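PDB 2IVF: ethylbenzene dehydrogenase alpha-subunit from Aromatoleum aromaticum, which belongs to the molybdopterin oxidoreductase family and binds a molybdenum atom, MGD, MD1 and an iron/sulfur cluster. Local coordinates for residues A[189-194]-A[198-203]. Sequence-based numbering, arbitrary orientation.
Sequences DAPHVH and IAWGAG. With MD1 (phosphoric acid 4-(2-amino-4-oxo-3,4,5,6,-tetrahydro-pteridin-6-yl)-2-hydroxy-3,4-dimercapto-but-3-en-yl ester guanylate ester), chain N; ACT (acetate ion), chain E.
W200 turns the pyrrole edge of its indole to the backbone of P191 and H192. Both carbonyl oxygens lie in the ring plane. W200 NE1 gives P191 O a weak, bent hydrogen bond of 3.1 Å, with an N-H...O angle of 127°. W200 CD1 sits 3.3 Å from H192 O, so the two carbonyls share one edge of the ring. The indole reaches the loop because CG of W200 stands anti to the backbone N (chi1 -169°). P191 CG lies 4.0 Å from W200 NE1, and V193 CG2 lies obliquely off the indole, 3.9 Å from W200 CD1.

The loop lies between strand 186-188 and helix 197-210. H192 and H194 leave the backbone away from this helix, and their rings meet MD1 and an acetate ion, probably from the crystallisation liquor. H192 ND1 accepts the V193 backbone N-H at 2.9 Å, close to the ring plane, which fixes the rotation of the imidazole. H192 NE2 is then the donor to the acetate O, at 2.7 Å. The H192 side chain also lies about 4 Å from the molybdenum atom. H194 ND1 is hydrogen-bonded to the backbone N of I85, and H194 CE1 lies above one face of the H192 ring, offset toward its rim.

The chemistry implies a two-sided loop in this molybdopterin oxidoreductase: W200 meets its carbonyls, while H192 and H194 line the MD1 pocket, where H194 NE2 donates to phosphate oxygen O1B of MD1 at 2.8 Å.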
loop_
_atom_site.group_PDB
_atom_site.type_symbol
_atom_site.label_atom_id
_atom_site.label_comp_id
_atom_site.label_asym_id
_atom_site.label_seq_id
_atom_site.Cartn_x
_atom_site.Cartn_y
_atom_site.Cartn_z
ATOM N N ASP A 189 -7.826 -1.858 24.714
ATOM C CA ASP A 189 -7.743 -3.112 23.971
ATOM C C ASP A 189 -6.658 -3.022 22.932
ATOM O O ASP A 189 -6.867 -2.423 21.897
ATOM C CB ASP A 189 -9.082 -3.345 23.318
ATOM C CG ASP A 189 -9.179 -4.694 22.626
ATOM O OD1 ASP A 189 -8.166 -5.444 22.618
ATOM O OD2 ASP A 189 -10.276 -4.990 22.098
ATOM N N ALA A 190 -5.514 -3.628 23.203
ATOM C CA ALA A 190 -4.540 -3.956 22.167
ATOM C C ALA A 190 -4.232 -2.737 21.269
ATOM O O ALA A 190 -4.283 -2.837 20.039
ATOM C CB ALA A 190 -5.031 -5.221 21.299
ATOM N N PRO A 191 -3.850 -1.583 21.872
ATOM C CA PRO A 191 -3.552 -0.458 20.978
ATOM C C PRO A 191 -2.301 -0.729 20.179
ATOM O O PRO A 191 -1.317 -1.269 20.729
ATOM C CB PRO A 191 -3.285 0.712 21.955
ATOM C CG PRO A 191 -2.831 0.053 23.174
ATOM C CD PRO A 191 -3.597 -1.235 23.267
ATOM N N HIS A 192 -2.325 -0.349 18.892
ATOM C CA HIS A 192 -1.138 -0.408 18.069
ATOM C C HIS A 192 -0.380 0.909 18.175
ATOM O O HIS A 192 -0.692 1.727 19.041
ATOM C CB HIS A 192 -1.488 -0.783 16.619
ATOM C CG HIS A 192 -0.486 -1.690 15.986
ATOM N ND1 HIS A 192 0.874 -1.481 16.102
ATOM C CD2 HIS A 192 -0.635 -2.785 15.189
ATOM C CE1 HIS A 192 1.518 -2.444 15.460
ATOM N NE2 HIS A 192 0.630 -3.235 14.881
ATOM N N VAL A 193 0.644 1.107 17.360
ATOM C CA VAL A 193 1.534 2.231 17.498
ATOM C C VAL A 193 1.240 3.264 16.406
ATOM O O VAL A 193 1.979 4.236 16.256
ATOM C CB VAL A 193 3.017 1.764 17.515
ATOM C CG1 VAL A 193 3.984 2.908 17.911
ATOM C CG2 VAL A 193 3.153 0.582 18.475
ATOM N N HIS A 194 0.146 3.085 15.674
ATOM C CA HIS A 194 -0.069 3.909 14.487
ATOM C C HIS A 194 -0.152 5.381 14.830
ATOM O O HIS A 194 0.155 6.220 13.999
ATOM C CB HIS A 194 -1.360 3.571 13.781
ATOM C CG HIS A 194 -1.585 2.116 13.597
ATOM N ND1 HIS A 194 -0.708 1.311 12.904
ATOM C CD2 HIS A 194 -2.591 1.319 14.013
ATOM C CE1 HIS A 194 -1.167 0.071 12.911
ATOM N NE2 HIS A 194 -2.321 0.051 13.561
ATOM N N ILE A 198 4.589 7.809 21.084
ATOM C CA ILE A 198 4.260 8.610 22.236
ATOM C C ILE A 198 2.804 8.354 22.608
ATOM O O ILE A 198 2.491 8.187 23.755
ATOM C CB ILE A 198 4.500 10.113 21.970
ATOM C CG1 ILE A 198 5.981 10.418 21.645
ATOM C CG2 ILE A 198 4.040 10.977 23.160
ATOM C CD1 ILE A 198 6.216 11.796 21.024
ATOM N N ALA A 199 1.932 8.260 21.613
ATOM C CA ALA A 199 0.536 7.861 21.866
ATOM C C ALA A 199 0.443 6.454 22.464
ATOM O O ALA A 199 -0.339 6.215 23.352
ATOM C CB ALA A 199 -0.235 7.923 20.558
ATOM N N TRP A 200 1.261 5.520 21.979
ATOM C CA TRP A 200 1.299 4.156 22.550
ATOM C C TRP A 200 1.777 4.218 24.015
ATOM O O TRP A 200 1.125 3.677 24.952
ATOM C CB TRP A 200 2.178 3.197 21.705
ATOM C CG TRP A 200 1.954 1.800 22.174
ATOM C CD1 TRP A 200 1.037 0.910 21.706
ATOM C CD2 TRP A 200 2.551 1.189 23.320
ATOM N NE1 TRP A 200 1.083 -0.248 22.436
ATOM C CE2 TRP A 200 2.004 -0.103 23.432
ATOM C CE3 TRP A 200 3.568 1.569 24.191
ATOM C CZ2 TRP A 200 2.392 -1.000 24.420
ATOM C CZ3 TRP A 200 3.923 0.666 25.242
ATOM C CH2 TRP A 200 3.336 -0.595 25.311
ATOM N N GLY A 201 2.915 4.875 24.210
ATOM C CA GLY A 201 3.381 5.213 25.548
ATOM C C GLY A 201 2.319 5.810 26.433
ATOM O O GLY A 201 2.116 5.360 27.548
ATOM N N ALA A 202 1.617 6.824 25.942
ATOM C CA ALA A 202 0.533 7.448 26.729
ATOM C C ALA A 202 -0.528 6.433 27.185
ATOM O O ALA A 202 -0.857 6.346 28.369
ATOM C CB ALA A 202 -0.108 8.535 25.898
ATOM N N GLY A 203 -1.037 5.642 26.242
ATOM C CA GLY A 203 -2.134 4.703 26.514
ATOM C C GLY A 203 -1.687 3.635 27.492
ATOM O O GLY A 203 -2.395 3.290 28.438
HETATM P PB MD1 N . -5.614 -1.971 13.671
HETATM O O3B MD1 N . -5.712 -1.087 12.363
HETATM O O1B MD1 N . -4.432 -1.491 14.433
HETATM O O2B MD1 N . -6.931 -2.205 14.306
HETATM O O3A MD1 N . -5.220 -3.378 13.055
HETATM C C10 MD1 N . -3.850 -3.789 12.851
HETATM C C11 MD1 N . -3.970 -5.098 12.088
HETATM O O11 MD1 N . -4.264 -4.674 10.714
HETATM C C12 MD1 N . -2.654 -5.828 12.090
HETATM S S12 MD1 N . -1.188 -5.045 12.498
HETATM C C13 MD1 N . -2.566 -7.139 11.695
HETATM S S13 MD1 N . -1.098 -7.968 11.634
HETATM C C14 MD1 N . -3.754 -7.939 11.318
HETATM N N15 MD1 N . -3.823 -8.478 10.002
HETATM C C16 MD1 N . -4.949 -9.117 9.552
HETATM C C15 MD1 N . -4.885 -9.715 8.307
HETATM O O14 MD1 N . -3.832 -9.686 7.616
HETATM N N17 MD1 N . -6.051 -10.260 7.876
HETATM C C17 MD1 N . -7.197 -10.277 8.672
HETATM N N16 MD1 N . -8.270 -10.862 8.158
HETATM N N18 MD1 N . -7.207 -9.727 9.897
HETATM C C20 MD1 N . -6.103 -9.161 10.337
HETATM N N8 MD1 N . -6.091 -8.649 11.595
HETATM C C7 MD1 N . -4.990 -7.936 12.184
HETATM P PA MD1 N . -6.768 0.017 11.857
HETATM O O1A MD1 N . -6.006 0.859 10.885
HETATM O O2A MD1 N . -7.960 -0.697 11.345
HETATM O "O5'" MD1 N . -7.178 0.865 13.124
HETATM C "C5'" MD1 N . -6.186 1.744 13.642
HETATM C "C4'" MD1 N . -6.762 3.087 13.825
HETATM O "O4'" MD1 N . -5.640 3.887 14.178
HETATM C "C1'" MD1 N . -5.969 5.190 13.694
HETATM N N9 MD1 N . -4.820 6.098 13.568
HETATM C C4 MD1 N . -4.582 7.086 14.418
HETATM N N3 MD1 N . -5.264 7.452 15.529
HETATM C C2 MD1 N . -4.843 8.483 16.263
HETATM N N2 MD1 N . -5.512 8.849 17.390
HETATM N N1 MD1 N . -3.756 9.203 15.810
HETATM C C6 MD1 N . -3.021 8.888 14.693
HETATM O O6 MD1 N . -2.024 9.555 14.417
HETATM C C5 MD1 N . -3.444 7.769 13.959
HETATM N N7 MD1 N . -3.038 7.172 12.843
HETATM C C8 MD1 N . -3.876 6.154 12.625
HETATM C "C2'" MD1 N . -6.577 4.947 12.316
HETATM O "O2'" MD1 N . -7.450 6.014 11.870
HETATM C "C3'" MD1 N . -7.286 3.594 12.476
HETATM O "O3'" MD1 N . -8.729 3.738 12.531
HETATM C C ACT E . 2.879 -5.289 13.532
HETATM O O ACT E . 1.667 -5.204 13.402
HETATM O OXT ACT E . 3.440 -5.782 12.511
HETATM C CH3 ACT E . 3.557 -4.868 14.789
#